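Local coordinates for protein murein peptide amidase A (Escherichia coli O157:H7, PDB 5HXD) that probably hydrolyses, as a zinc-dependent amidase of the M14 metallocarboxypeptidase family, the gamma-D-glutamyl-diaminopimelate amide bond of murein tripeptide during peptidoglycan degradation, at residues A46-D51 with V153-D158; G16-G21 with L29-A34; D165-E170 with N203-T208; M1-P6 with R64-S69. All blocks are in the same frame, centred on the assembly; numbering follows the deposited sequence.

From the N terminus, residues 1-6 open contact 4, whose loop closes at 64-69, just where helix 53-65 ends. Within that loop lies contact 2, the hairpin of 16-21 and 29-34. Contact 1 also opens there, at 46-51, but closes only at 153-158, so contacts 1 and 4 cross along the chain. Contact 3, 165-170 with 203-208, follows in series. Contacts 1 and 3 touch, because strands 153-157 and 206-210 are neighbours in the central mixed sheet: Val153 N lies 2.8 Å from His205 O. Together the four join the catalytic centre, the hairpin 18-31, the loop that leads into helix 170-178 and the N-terminal segment; contacts 2 and 4 also reach the second subunit.

Contact 1 of 4, residues A46-D51 with V153-D158; sequences AGTHGD and VVSFHD
His49 and His157 meet at the predicted zinc site of the M14 peptidase fold, where the loop after strand 43-45 comes up against the end of the neighbouring parallel strand 153-157. The imidazoles form an offset edge-to-face pair, with the edge of His157 directed at the face of His49, centroids 5.1 Å apart and planes at 88°. His157 CD2 makes the closest approach, 3.5 Å from His49 ND1. Both rings have CG anti to the carbonyl carbon (chi1 -66° in His49 and -75° in His157), which swings each imidazole to the backbone N side of its own residue. Histidine suits position 157, whose side chain lies about 3 Å from a bound zinc ion; His49 is likewise a predicted zinc ligand. Outer-shell Asp96 holds His49 NE2 by a hydrogen bond and Glu52, a fellow predicted ligand, meets its ND1 weakly; the two bonds probably help fix the ring. Thr48 adds bulk beside the pair: its CB is 3.7 Å from His157 NE2. Before it, Gly47 adopts a positive phi, which favours glycine, while small Ala46 packs on Val56 and Leu59 of helix 53-65. Two waters lie between the backbones: one accepts from Gly47 N at 2.8 Å, the other from His49 N at 3.1 Å, and each can donate to Phe156 O.

Contact 2 of 4, residues G16-G21 with L29-A34; sequences GTEHYG and LIWFPA
From Glu18 N a hydrogen bond runs to Trp31 O, nearly along the C=O axis, and Trp31 N gives one back to Glu18 O, each at 2.9 Å, which makes the two residues an antiparallel hydrogen-bonded pair. Next to them, His19 and Ile30 form a non-hydrogen-bonded pair. Tyr20 N then donates to Leu29 O through a bent bond of 134°. Leu29 N reaches Gly21 O almost straight, at 175°, although it stands well above the carbonyl plane. The backbone angles of Gly21 themselves call for glycine, since a side chain would strike the preceding carbonyl. The indole nitrogen is satisfied as well: Trp31 NE1 donates to a water at 2.9 Å, and this water returns a weak bond to His19 O. Past the strand, Arg71 takes care of Phe32 O. Apolar groups fill in beside these bonds. Tyr20, its CG between backbone N and carbonyl carbon (chi1 67°), lays its ring under Leu29 CB, which sits 3.6 Å from the ring centroid in a CH-pi contact, while the ring edge turns to the face of the Trp31 indole. Helix 136-148 packs on this aromatic side through Ala140 and Leu144, and Ile30 touches Gln85 of the second subunit. Backbone bonding of Phe32 with Val75 links the segment to strand 74-76. Two short antiparallel strands, 18-22 and 28-31, joined by a short loop make this a beta hairpin.

Contact 3 of 4, residues D165-E170 with N203-T208; sequences DPRHSE and NLHCIT
Asp165 and His205 form a His-carboxylate hydrogen bond that fastens the loop after strand 162-164 to the approach of strand 206-210. His205 NE2 donates to Asp165 OD1 at 2.8 Å, with the oxygen in the imidazole plane but the donor 34° out of the carboxylate plane, on the syn side. Arg167 N reaches the same oxygen from the opposite face at 2.9 Å, closing an Asx turn within the type I turn 165-168. The other oxygen, Asp165 OD2, accepts from Ser169 OG at 2.9 Å and weakly from Ser169 N. Four donors, one of them weakly bonded, thus hold this buried group, which suits aspartate, whose two oxygens can accept them all. The CG of His205 anti to its backbone N (chi1 -175°) extends the ring toward the loop. There Arg167 lies across it: the guanidinium and ring planes are only 10° apart, NE rides 3.5 Å above the ring plane toward its rim, and the guanidinium centre sits over His205 CB. Ser169 is the N-cap of helix 170-178, whose Leu175 touches Ile207. On the other side, Cys206 packs against Phe195 and Cys199 of helix 195-201, and strand 206-210 runs between 153-157 and 162-164.

Contact 4 of 4, residues M1-P6 with R64-S69; sequences MTVTRP and RTLTPS
The irregular N-terminal segment is tied to the chain leaving helix 53-65 by a single backbone bridge, Thr4 with Leu66. Arg5 N donates to Thr65 O at 2.7 Å, and Thr67 N returns a bond to Val3 O at 3.1 Å. Thr67 adds a side-chain bond: its OG1 lies anti to the carbonyl carbon (chi1 -48°) and gives its proton to Thr2 O, 2.6 Å away, from above that carbonyl's plane. Threonine suits this place because its hydroxyl adds a donor to Thr2 O beside the backbone bond to Val3 O. Bent at chi3 (-63°), the chain of Arg5 brings the guanidinium edge to the last helical turn, where NE and NH2 grip Arg64 O side-on at 2.8 and 2.7 Å, the oxygen lying in the guanidinium plane. NH2 also bonds to Ala12 O, so the group has a second carbonyl partner. Beside this, the Thr4 and Thr65 side chains run in the same direction, with Thr4 CB 3.7 Å from Thr65 CG2. Thr65 OG1 bonds back to Cys61 O, and Arg64 turns its own guanidinium away, to Arg10 O and Ser60 OG. Leu88 and Trp115 of the second subunit pack on Arg64 and Thr65. The last turn of the helix is weakly bonded, yet the side-on grip of the positive Arg5 probably suits the partial negative charge of carbonyls at a helix's C-terminal end.

Contact 1 of 4, residues A46-D51 with V153-D158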
loop_
_atom_site.group_PDB
_atom_site.type_symbol
_atom_site.label_atom_id
_atom_site.label_comp_id
_atom_site.label_asym_id
_atom_site.label_seq_id
_atom_site.Cartn_x
_atom_site.Cartn_y
_atom_site.Cartn_z
ATOM N N ALA A 46 2.566 -9.962 -6.013
ATOM C CA ALA A 46 1.564 -9.053 -5.486
ATOM C C ALA A 46 1.840 -7.597 -5.842
ATOM O O ALA A 46 2.910 -7.253 -6.345
ATOM C CB ALA A 46 1.461 -9.210 -3.995
ATOM N N GLY A 47 0.852 -6.744 -5.579
ATOM C CA GLY A 47 1.001 -5.321 -5.800
ATOM C C GLY A 47 1.237 -4.873 -7.231
ATOM O O GLY A 47 1.834 -3.814 -7.455
ATOM N N THR A 48 0.786 -5.668 -8.196
ATOM C CA THR A 48 0.811 -5.238 -9.586
ATOM C C THR A 48 0.147 -3.869 -9.705
ATOM O O THR A 48 0.685 -2.972 -10.356
ATOM C CB THR A 48 0.090 -6.217 -10.529
ATOM O OG1 THR A 48 0.742 -7.484 -10.506
ATOM C CG2 THR A 48 0.092 -5.682 -11.956
ATOM N N HIS A 49 -1.024 -3.740 -9.073
ATOM C CA HIS A 49 -1.758 -2.478 -8.961
ATOM C C HIS A 49 -1.552 -1.892 -7.565
ATOM O O HIS A 49 -1.858 -2.557 -6.571
ATOM C CB HIS A 49 -3.246 -2.695 -9.211
ATOM C CG HIS A 49 -3.578 -3.108 -10.612
ATOM N ND1 HIS A 49 -4.632 -3.944 -10.908
ATOM C CD2 HIS A 49 -3.009 -2.778 -11.798
ATOM C CE1 HIS A 49 -4.694 -4.118 -12.218
ATOM N NE2 HIS A 49 -3.721 -3.421 -12.778
ATOM N N GLY A 50 -1.069 -0.654 -7.482
ATOM C CA GLY A 50 -0.671 -0.052 -6.214
ATOM C C GLY A 50 -1.727 0.199 -5.144
ATOM O O GLY A 50 -1.379 0.364 -3.982
ATOM N N ASP A 51 -3.009 0.228 -5.507
ATOM C CA ASP A 51 -4.069 0.312 -4.490
ATOM C C ASP A 51 -4.575 -1.065 -3.984
ATOM O O ASP A 51 -5.376 -1.115 -3.046
ATOM C CB ASP A 51 -5.247 1.137 -5.014
ATOM C CG ASP A 51 -5.809 0.595 -6.301
ATOM O OD1 ASP A 51 -5.091 -0.158 -6.968
ATOM O OD2 ASP A 51 -6.955 0.930 -6.673
ATOM N N VAL A 153 3.021 -19.130 -11.835
ATOM C CA VAL A 153 2.913 -17.838 -11.176
ATOM C C VAL A 153 1.528 -17.653 -10.573
ATOM O O VAL A 153 0.539 -17.821 -11.264
ATOM C CB VAL A 153 3.196 -16.662 -12.166
ATOM C CG1 VAL A 153 3.204 -15.297 -11.439
ATOM C CG2 VAL A 153 4.512 -16.871 -12.893
ATOM N N VAL A 154 1.452 -17.308 -9.288
ATOM C CA VAL A 154 0.201 -16.809 -8.713
ATOM C C VAL A 154 0.307 -15.296 -8.469
ATOM O O VAL A 154 1.184 -14.829 -7.733
ATOM C CB VAL A 154 -0.173 -17.508 -7.382
ATOM C CG1 VAL A 154 -1.341 -16.785 -6.727
ATOM C CG2 VAL A 154 -0.531 -18.973 -7.613
ATOM N N SER A 155 -0.578 -14.535 -9.105
ATOM C CA SER A 155 -0.592 -13.082 -8.976
ATOM C C SER A 155 -1.855 -12.608 -8.265
ATOM O O SER A 155 -2.956 -12.774 -8.773
ATOM C CB SER A 155 -0.488 -12.430 -10.347
ATOM O OG SER A 155 -0.939 -11.095 -10.291
ATOM N N PHE A 156 -1.681 -12.025 -7.084
ATOM C CA PHE A 156 -2.799 -11.558 -6.264
ATOM C C PHE A 156 -3.294 -10.158 -6.623
ATOM O O PHE A 156 -2.481 -9.261 -6.821
ATOM C CB PHE A 156 -2.393 -11.579 -4.799
ATOM C CG PHE A 156 -2.274 -12.941 -4.247
ATOM C CD1 PHE A 156 -3.353 -13.537 -3.641
ATOM C CD2 PHE A 156 -1.095 -13.643 -4.364
ATOM C CE1 PHE A 156 -3.265 -14.814 -3.157
ATOM C CE2 PHE A 156 -0.994 -14.917 -3.875
ATOM C CZ PHE A 156 -2.084 -15.503 -3.267
ATOM N N HIS A 157 -4.623 -9.992 -6.692
ATOM C CA HIS A 157 -5.263 -8.688 -6.917
ATOM C C HIS A 157 -6.446 -8.386 -5.979
ATOM O O HIS A 157 -6.749 -9.167 -5.080
ATOM C CB HIS A 157 -5.764 -8.585 -8.359
ATOM C CG HIS A 157 -4.685 -8.369 -9.369
ATOM N ND1 HIS A 157 -3.682 -9.286 -9.597
ATOM C CD2 HIS A 157 -4.463 -7.352 -10.232
ATOM C CE1 HIS A 157 -2.884 -8.839 -10.547
ATOM N NE2 HIS A 157 -3.339 -7.668 -10.956
ATOM N N ASP A 158 -7.102 -7.246 -6.238
ATOM C CA ASP A 158 -8.360 -6.781 -5.613
ATOM C C ASP A 158 -9.364 -6.352 -6.669
ATOM O O ASP A 158 -8.963 -5.869 -7.728
ATOM C CB ASP A 158 -8.141 -5.556 -4.721
ATOM C CG ASP A 158 -7.831 -5.905 -3.317
ATOM O OD1 ASP A 158 -7.884 -7.105 -2.980
ATOM O OD2 ASP A 158 -7.520 -4.966 -2.551
HETATM O O HOH W 1 -1.927 -6.727 -5.059
HETATM O O HOH W 2 -2.397 -6.034 -7.433
#

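Contact 2 of 4, residues G16-G21 with L29-A34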
loop_
_atom_site.group_PDB
_atom_site.type_symbol
_atom_site.label_atom_id
_atom_site.label_comp_id
_atom_site.label_asym_id
_atom_site.label_seq_id
_atom_site.Cartn_x
_atom_site.Cartn_y
_atom_site.Cartn_z
ATOM N N GLY A 16 17.990 -12.775 2.867
ATOM C CA GLY A 16 17.959 -13.225 1.486
ATOM C C GLY A 16 17.073 -12.407 0.561
ATOM O O GLY A 16 16.464 -12.935 -0.376
ATOM N N THR A 17 16.984 -11.113 0.828
ATOM C CA THR A 17 16.262 -10.232 -0.054
ATOM C C THR A 17 17.214 -9.889 -1.188
ATOM O O THR A 17 18.441 -9.821 -0.988
ATOM C CB THR A 17 15.771 -8.961 0.670
ATOM O OG1 THR A 17 14.712 -8.370 -0.083
ATOM C CG2 THR A 17 16.886 -7.951 0.821
ATOM N N GLU A 18 16.648 -9.713 -2.381
ATOM C CA GLU A 18 17.407 -9.328 -3.565
ATOM C C GLU A 18 16.673 -8.221 -4.308
ATOM O O GLU A 18 15.493 -7.991 -4.067
ATOM C CB GLU A 18 17.618 -10.527 -4.490
ATOM C CG GLU A 18 18.366 -11.714 -3.883
ATOM C CD GLU A 18 19.699 -11.333 -3.247
ATOM O OE1 GLU A 18 20.409 -10.440 -3.767
ATOM O OE2 GLU A 18 20.038 -11.940 -2.210
ATOM N N HIS A 19 17.364 -7.534 -5.211
ATOM C CA HIS A 19 16.710 -6.578 -6.106
ATOM C C HIS A 19 16.727 -7.053 -7.570
ATOM O O HIS A 19 17.788 -7.397 -8.078
ATOM C CB HIS A 19 17.385 -5.201 -6.036
ATOM C CG HIS A 19 17.330 -4.547 -4.684
ATOM N ND1 HIS A 19 16.161 -4.418 -3.967
ATOM C CD2 HIS A 19 18.290 -3.924 -3.964
ATOM C CE1 HIS A 19 16.416 -3.779 -2.835
ATOM N NE2 HIS A 19 17.693 -3.461 -2.812
ATOM N N TYR A 20 15.582 -7.038 -8.256
ATOM C CA TYR A 20 15.574 -7.266 -9.712
ATOM C C TYR A 20 15.321 -5.995 -10.544
ATOM O O TYR A 20 14.947 -6.084 -11.720
ATOM C CB TYR A 20 14.533 -8.318 -10.103
ATOM C CG TYR A 20 13.092 -7.881 -9.891
ATOM C CD1 TYR A 20 12.345 -7.344 -10.930
ATOM C CD2 TYR A 20 12.477 -8.025 -8.648
ATOM C CE1 TYR A 20 11.040 -6.964 -10.737
ATOM C CE2 TYR A 20 11.178 -7.648 -8.448
ATOM C CZ TYR A 20 10.461 -7.115 -9.489
ATOM O OH TYR A 20 9.152 -6.745 -9.277
ATOM N N GLY A 21 15.508 -4.817 -9.943
ATOM C CA GLY A 21 15.520 -3.600 -10.732
ATOM C C GLY A 21 15.199 -2.312 -10.007
ATOM O O GLY A 21 15.386 -2.203 -8.799
ATOM N N LEU A 29 13.124 -2.585 -7.071
ATOM C CA LEU A 29 12.241 -3.722 -7.253
ATOM C C LEU A 29 12.836 -4.889 -6.455
ATOM O O LEU A 29 13.966 -5.289 -6.669
ATOM C CB LEU A 29 12.069 -4.025 -8.737
ATOM C CG LEU A 29 11.395 -2.846 -9.476
ATOM C CD1 LEU A 29 11.537 -2.964 -10.975
ATOM C CD2 LEU A 29 9.919 -2.723 -9.101
ATOM N N ILE A 30 12.073 -5.379 -5.486
ATOM C CA ILE A 30 12.565 -6.303 -4.470
ATOM C C ILE A 30 11.950 -7.686 -4.665
ATOM O O ILE A 30 10.756 -7.797 -4.939
ATOM C CB ILE A 30 12.233 -5.774 -3.038
ATOM C CG1 ILE A 30 12.824 -4.378 -2.844
ATOM C CG2 ILE A 30 12.743 -6.710 -1.968
ATOM C CD1 ILE A 30 12.228 -3.586 -1.662
ATOM N N TRP A 31 12.756 -8.737 -4.537
ATOM C CA TRP A 31 12.203 -10.087 -4.528
ATOM C C TRP A 31 12.911 -10.994 -3.552
ATOM O O TRP A 31 14.021 -10.719 -3.090
ATOM C CB TRP A 31 12.231 -10.726 -5.921
ATOM C CG TRP A 31 13.590 -11.063 -6.430
ATOM C CD1 TRP A 31 14.621 -10.193 -6.656
ATOM C CD2 TRP A 31 14.071 -12.364 -6.810
ATOM N NE1 TRP A 31 15.711 -10.872 -7.152
ATOM C CE2 TRP A 31 15.401 -12.203 -7.253
ATOM C CE3 TRP A 31 13.503 -13.639 -6.818
ATOM C CZ2 TRP A 31 16.174 -13.278 -7.699
ATOM C CZ3 TRP A 31 14.269 -14.707 -7.271
ATOM C CH2 TRP A 31 15.593 -14.520 -7.701
ATOM N N PHE A 32 12.240 -12.098 -3.267
ATOM C CA PHE A 32 12.640 -12.991 -2.209
ATOM C C PHE A 32 12.804 -14.370 -2.787
ATOM O O PHE A 32 11.859 -15.149 -2.758
ATOM C CB PHE A 32 11.589 -12.987 -1.097
ATOM C CG PHE A 32 11.369 -11.635 -0.486
ATOM C CD1 PHE A 32 12.068 -11.251 0.637
ATOM C CD2 PHE A 32 10.480 -10.740 -1.049
ATOM C CE1 PHE A 32 11.886 -10.004 1.191
ATOM C CE2 PHE A 32 10.287 -9.489 -0.492
ATOM C CZ PHE A 32 10.993 -9.126 0.628
ATOM N N PRO A 33 13.995 -14.664 -3.339
ATOM C CA PRO A 33 14.275 -15.965 -3.971
ATOM C C PRO A 33 14.069 -17.126 -3.003
ATOM O O PRO A 33 14.445 -17.019 -1.826
ATOM C CB PRO A 33 15.755 -15.857 -4.398
ATOM C CG PRO A 33 16.304 -14.710 -3.660
ATOM C CD PRO A 33 15.164 -13.769 -3.377
ATOM N N ALA A 34 13.461 -18.208 -3.494
ATOM C CA ALA A 34 13.192 -19.391 -2.675
ATOM C C ALA A 34 14.514 -19.944 -2.213
ATOM O O ALA A 34 15.478 -19.966 -2.988
ATOM C CB ALA A 34 12.397 -20.438 -3.446
HETATM O O HOH W 3 18.233 -10.667 -8.544
#

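Contact 3 of 4, residues D165-E170 with N203-T208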
loop_
_atom_site.group_PDB
_atom_site.type_symbol
_atom_site.label_atom_id
_atom_site.label_comp_id
_atom_site.label_asym_id
_atom_site.label_seq_id
_atom_site.Cartn_x
_atom_site.Cartn_y
_atom_site.Cartn_z
ATOM N N ASP A 165 -8.206 -19.535 -12.622
ATOM C CA ASP A 165 -7.267 -20.491 -13.188
ATOM C C ASP A 165 -7.722 -20.922 -14.568
ATOM O O ASP A 165 -8.639 -21.735 -14.694
ATOM C CB ASP A 165 -7.117 -21.713 -12.282
ATOM C CG ASP A 165 -5.933 -22.573 -12.666
ATOM O OD1 ASP A 165 -5.473 -22.462 -13.819
ATOM O OD2 ASP A 165 -5.451 -23.359 -11.820
ATOM N N PRO A 166 -7.054 -20.391 -15.606
ATOM C CA PRO A 166 -7.317 -20.674 -17.031
ATOM C C PRO A 166 -7.104 -22.140 -17.395
ATOM O O PRO A 166 -7.569 -22.585 -18.447
ATOM C CB PRO A 166 -6.306 -19.783 -17.769
ATOM C CG PRO A 166 -5.217 -19.518 -16.761
ATOM C CD PRO A 166 -5.888 -19.506 -15.411
ATOM N N ARG A 167 -6.417 -22.881 -16.533
ATOM C CA ARG A 167 -6.184 -24.301 -16.776
ATOM C C ARG A 167 -7.149 -25.196 -16.007
ATOM O O ARG A 167 -7.346 -26.356 -16.383
ATOM C CB ARG A 167 -4.741 -24.673 -16.418
ATOM C CG ARG A 167 -3.890 -24.993 -17.634
ATOM C CD ARG A 167 -2.630 -24.134 -17.730
ATOM N NE ARG A 167 -1.435 -24.885 -17.353
ATOM C CZ ARG A 167 -0.232 -24.703 -17.887
ATOM N NH1 ARG A 167 -0.056 -23.795 -18.833
ATOM N NH2 ARG A 167 0.795 -25.432 -17.471
ATOM N N HIS A 168 -7.755 -24.642 -14.955
ATOM C CA HIS A 168 -8.500 -25.414 -13.955
ATOM C C HIS A 168 -7.660 -26.599 -13.488
ATOM O O HIS A 168 -7.958 -27.753 -13.813
ATOM C CB HIS A 168 -9.851 -25.897 -14.503
ATOM C CG HIS A 168 -10.745 -26.494 -13.462
ATOM N ND1 HIS A 168 -10.865 -27.861 -13.268
ATOM C CD2 HIS A 168 -11.562 -25.925 -12.542
ATOM C CE1 HIS A 168 -11.709 -28.096 -12.288
ATOM N NE2 HIS A 168 -12.150 -26.934 -11.823
ATOM N N SER A 169 -6.599 -26.312 -12.740
ATOM C CA SER A 169 -5.676 -27.351 -12.294
ATOM C C SER A 169 -5.782 -27.619 -10.793
ATOM O O SER A 169 -6.731 -27.190 -10.143
ATOM C CB SER A 169 -4.247 -26.961 -12.650
ATOM O OG SER A 169 -3.904 -25.752 -11.997
ATOM N N GLU A 170 -4.797 -28.321 -10.243
ATOM C CA GLU A 170 -4.807 -28.670 -8.824
ATOM C C GLU A 170 -4.601 -27.453 -7.912
ATOM O O GLU A 170 -5.338 -27.236 -6.932
ATOM C CB GLU A 170 -3.730 -29.719 -8.542
ATOM C CG GLU A 170 -3.685 -30.191 -7.101
ATOM C CD GLU A 170 -2.609 -31.225 -6.867
ATOM O OE1 GLU A 170 -1.949 -31.612 -7.855
ATOM O OE2 GLU A 170 -2.417 -31.643 -5.703
ATOM N N ASN A 203 3.677 -19.977 -22.654
ATOM C CA ASN A 203 3.172 -21.238 -22.110
ATOM C C ASN A 203 3.510 -21.405 -20.633
ATOM O O ASN A 203 3.690 -22.528 -20.156
ATOM C CB ASN A 203 3.705 -22.426 -22.907
ATOM C CG ASN A 203 3.043 -22.557 -24.260
ATOM O OD1 ASN A 203 2.201 -21.731 -24.645
ATOM N ND2 ASN A 203 3.414 -23.599 -24.996
ATOM N N LEU A 204 3.587 -20.278 -19.919
ATOM C CA LEU A 204 3.745 -20.262 -18.463
ATOM C C LEU A 204 2.401 -20.199 -17.750
ATOM O O LEU A 204 1.580 -19.342 -18.056
ATOM C CB LEU A 204 4.601 -19.076 -18.029
ATOM C CG LEU A 204 4.722 -18.887 -16.515
ATOM C CD1 LEU A 204 5.339 -20.126 -15.874
ATOM C CD2 LEU A 204 5.537 -17.636 -16.180
ATOM N N HIS A 205 2.177 -21.101 -16.800
ATOM C CA HIS A 205 0.902 -21.131 -16.082
ATOM C C HIS A 205 0.786 -19.980 -15.088
ATOM O O HIS A 205 1.500 -19.963 -14.078
ATOM C CB HIS A 205 0.718 -22.458 -15.344
ATOM C CG HIS A 205 -0.622 -22.608 -14.687
ATOM N ND1 HIS A 205 -0.812 -23.371 -13.551
ATOM C CD2 HIS A 205 -1.836 -22.098 -14.999
ATOM C CE1 HIS A 205 -2.082 -23.318 -13.192
ATOM N NE2 HIS A 205 -2.729 -22.558 -14.057
ATOM N N CYS A 206 -0.111 -19.029 -15.388
ATOM C CA CYS A 206 -0.449 -17.913 -14.497
ATOM C C CYS A 206 -1.870 -18.071 -13.927
ATOM O O CYS A 206 -2.825 -18.427 -14.641
ATOM C CB CYS A 206 -0.326 -16.561 -15.219
ATOM S SG CYS A 206 -0.786 -15.069 -14.210
ATOM N N ILE A 207 -1.985 -17.811 -12.629
ATOM C CA ILE A 207 -3.242 -17.857 -11.918
ATOM C C ILE A 207 -3.412 -16.519 -11.241
ATOM O O ILE A 207 -2.535 -16.108 -10.478
ATOM C CB ILE A 207 -3.266 -18.965 -10.839
ATOM C CG1 ILE A 207 -3.419 -20.348 -11.450
ATOM C CG2 ILE A 207 -4.403 -18.742 -9.860
ATOM C CD1 ILE A 207 -3.474 -21.449 -10.393
ATOM N N THR A 208 -4.511 -15.821 -11.495
ATOM C CA THR A 208 -4.758 -14.630 -10.694
ATOM C C THR A 208 -5.718 -14.986 -9.554
ATOM O O THR A 208 -6.811 -15.520 -9.769
ATOM C CB THR A 208 -5.301 -13.448 -11.530
ATOM O OG1 THR A 208 -6.473 -13.850 -12.242
ATOM C CG2 THR A 208 -4.252 -12.985 -12.524
#

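Contact 4 of 4, residues M1-P6 with R64-S69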
loop_
_atom_site.group_PDB
_atom_site.type_symbol
_atom_site.label_atom_id
_atom_site.label_comp_id
_atom_site.label_asym_id
_atom_site.label_seq_id
_atom_site.Cartn_x
_atom_site.Cartn_y
_atom_site.Cartn_z
ATOM N N MET A 1 11.680 -26.142 15.564
ATOM C CA MET A 1 10.891 -27.236 14.990
ATOM C C MET A 1 9.466 -26.783 14.581
ATOM O O MET A 1 8.654 -27.602 14.142
ATOM C CB MET A 1 10.819 -28.414 15.982
ATOM C CG MET A 1 12.130 -28.694 16.756
ATOM S SD MET A 1 13.611 -28.564 15.705
ATOM C CE MET A 1 14.678 -29.869 16.330
ATOM N N THR A 2 9.192 -25.479 14.710
ATOM C CA THR A 2 7.854 -24.885 14.509
ATOM C C THR A 2 7.519 -24.547 13.044
ATOM O O THR A 2 8.394 -24.161 12.265
ATOM C CB THR A 2 7.691 -23.566 15.342
ATOM O OG1 THR A 2 8.153 -23.768 16.682
ATOM C CG2 THR A 2 6.239 -23.109 15.388
ATOM N N VAL A 3 6.244 -24.672 12.682
ATOM C CA VAL A 3 5.771 -24.273 11.352
ATOM C C VAL A 3 5.858 -22.740 11.130
ATOM O O VAL A 3 5.974 -22.272 9.992
ATOM C CB VAL A 3 4.294 -24.757 11.107
ATOM C CG1 VAL A 3 3.972 -24.839 9.613
ATOM C CG2 VAL A 3 4.029 -26.099 11.791
ATOM N N THR A 4 5.805 -21.964 12.218
ATOM C CA THR A 4 5.816 -20.493 12.138
ATOM C C THR A 4 6.783 -19.819 13.117
ATOM O O THR A 4 6.891 -20.233 14.272
ATOM C CB THR A 4 4.418 -19.898 12.415
ATOM O OG1 THR A 4 4.169 -19.884 13.831
ATOM C CG2 THR A 4 3.329 -20.686 11.697
ATOM N N ARG A 5 7.466 -18.775 12.653
ATOM C CA ARG A 5 8.224 -17.883 13.537
ATOM C C ARG A 5 7.326 -17.329 14.656
ATOM O O ARG A 5 6.140 -17.071 14.434
ATOM C CB ARG A 5 8.832 -16.722 12.745
ATOM C CG ARG A 5 9.900 -17.106 11.744
ATOM C CD ARG A 5 10.842 -15.920 11.453
ATOM N NE ARG A 5 10.147 -14.787 10.838
ATOM C CZ ARG A 5 10.692 -13.597 10.595
ATOM N NH1 ARG A 5 11.950 -13.346 10.925
ATOM N NH2 ARG A 5 9.968 -12.652 10.021
ATOM N N PRO A 6 7.888 -17.148 15.864
ATOM C CA PRO A 6 7.145 -16.551 16.985
ATOM C C PRO A 6 6.609 -15.159 16.633
ATOM O O PRO A 6 7.337 -14.355 16.040
ATOM C CB PRO A 6 8.193 -16.459 18.102
ATOM C CG PRO A 6 9.220 -17.458 17.752
ATOM C CD PRO A 6 9.258 -17.524 16.247
ATOM N N ARG A 64 6.858 -13.369 6.423
ATOM C CA ARG A 64 7.501 -13.034 7.701
ATOM C C ARG A 64 7.078 -13.992 8.826
ATOM O O ARG A 64 7.617 -13.927 9.935
ATOM C CB ARG A 64 7.179 -11.571 8.107
ATOM C CG ARG A 64 8.012 -10.502 7.377
ATOM C CD ARG A 64 7.709 -9.057 7.812
ATOM N NE ARG A 64 6.382 -8.607 7.376
ATOM C CZ ARG A 64 5.369 -8.321 8.192
ATOM N NH1 ARG A 64 5.523 -8.421 9.502
ATOM N NH2 ARG A 64 4.198 -7.942 7.692
ATOM N N THR A 65 6.116 -14.872 8.535
ATOM C CA THR A 65 5.555 -15.802 9.524
ATOM C C THR A 65 6.086 -17.219 9.370
ATOM O O THR A 65 6.747 -17.739 10.267
ATOM C CB THR A 65 4.023 -15.861 9.430
ATOM O OG1 THR A 65 3.476 -14.616 9.875
ATOM C CG2 THR A 65 3.464 -16.991 10.288
ATOM N N LEU A 66 5.769 -17.837 8.231
ATOM C CA LEU A 66 6.221 -19.183 7.889
ATOM C C LEU A 66 7.720 -19.335 8.148
ATOM O O LEU A 66 8.487 -18.394 7.945
ATOM C CB LEU A 66 5.885 -19.500 6.425
ATOM C CG LEU A 66 6.366 -20.873 5.906
ATOM C CD1 LEU A 66 5.790 -22.023 6.744
ATOM C CD2 LEU A 66 6.078 -21.061 4.408
ATOM N N THR A 67 8.132 -20.505 8.633
ATOM C CA THR A 67 9.535 -20.720 8.951
ATOM C C THR A 67 10.284 -20.824 7.635
ATOM O O THR A 67 9.851 -21.545 6.742
ATOM C CB THR A 67 9.735 -21.971 9.809
ATOM O OG1 THR A 67 8.795 -21.946 10.894
ATOM C CG2 THR A 67 11.159 -22.023 10.366
ATOM N N PRO A 68 11.382 -20.056 7.494
ATOM C CA PRO A 68 12.071 -19.858 6.211
ATOM C C PRO A 68 12.442 -21.147 5.478
ATOM O O PRO A 68 12.196 -21.220 4.266
ATOM C CB PRO A 68 13.326 -19.075 6.610
ATOM C CG PRO A 68 12.910 -18.307 7.767
ATOM C CD PRO A 68 11.905 -19.147 8.526
ATOM N N SER A 69 13.002 -22.130 6.186
ATOM C CA SER A 69 13.437 -23.404 5.579
ATOM C C SER A 69 12.373 -24.038 4.683
ATOM O O SER A 69 12.703 -24.647 3.665
ATOM C CB SER A 69 13.835 -24.417 6.664
ATOM O OG SER A 69 14.459 -23.798 7.778
#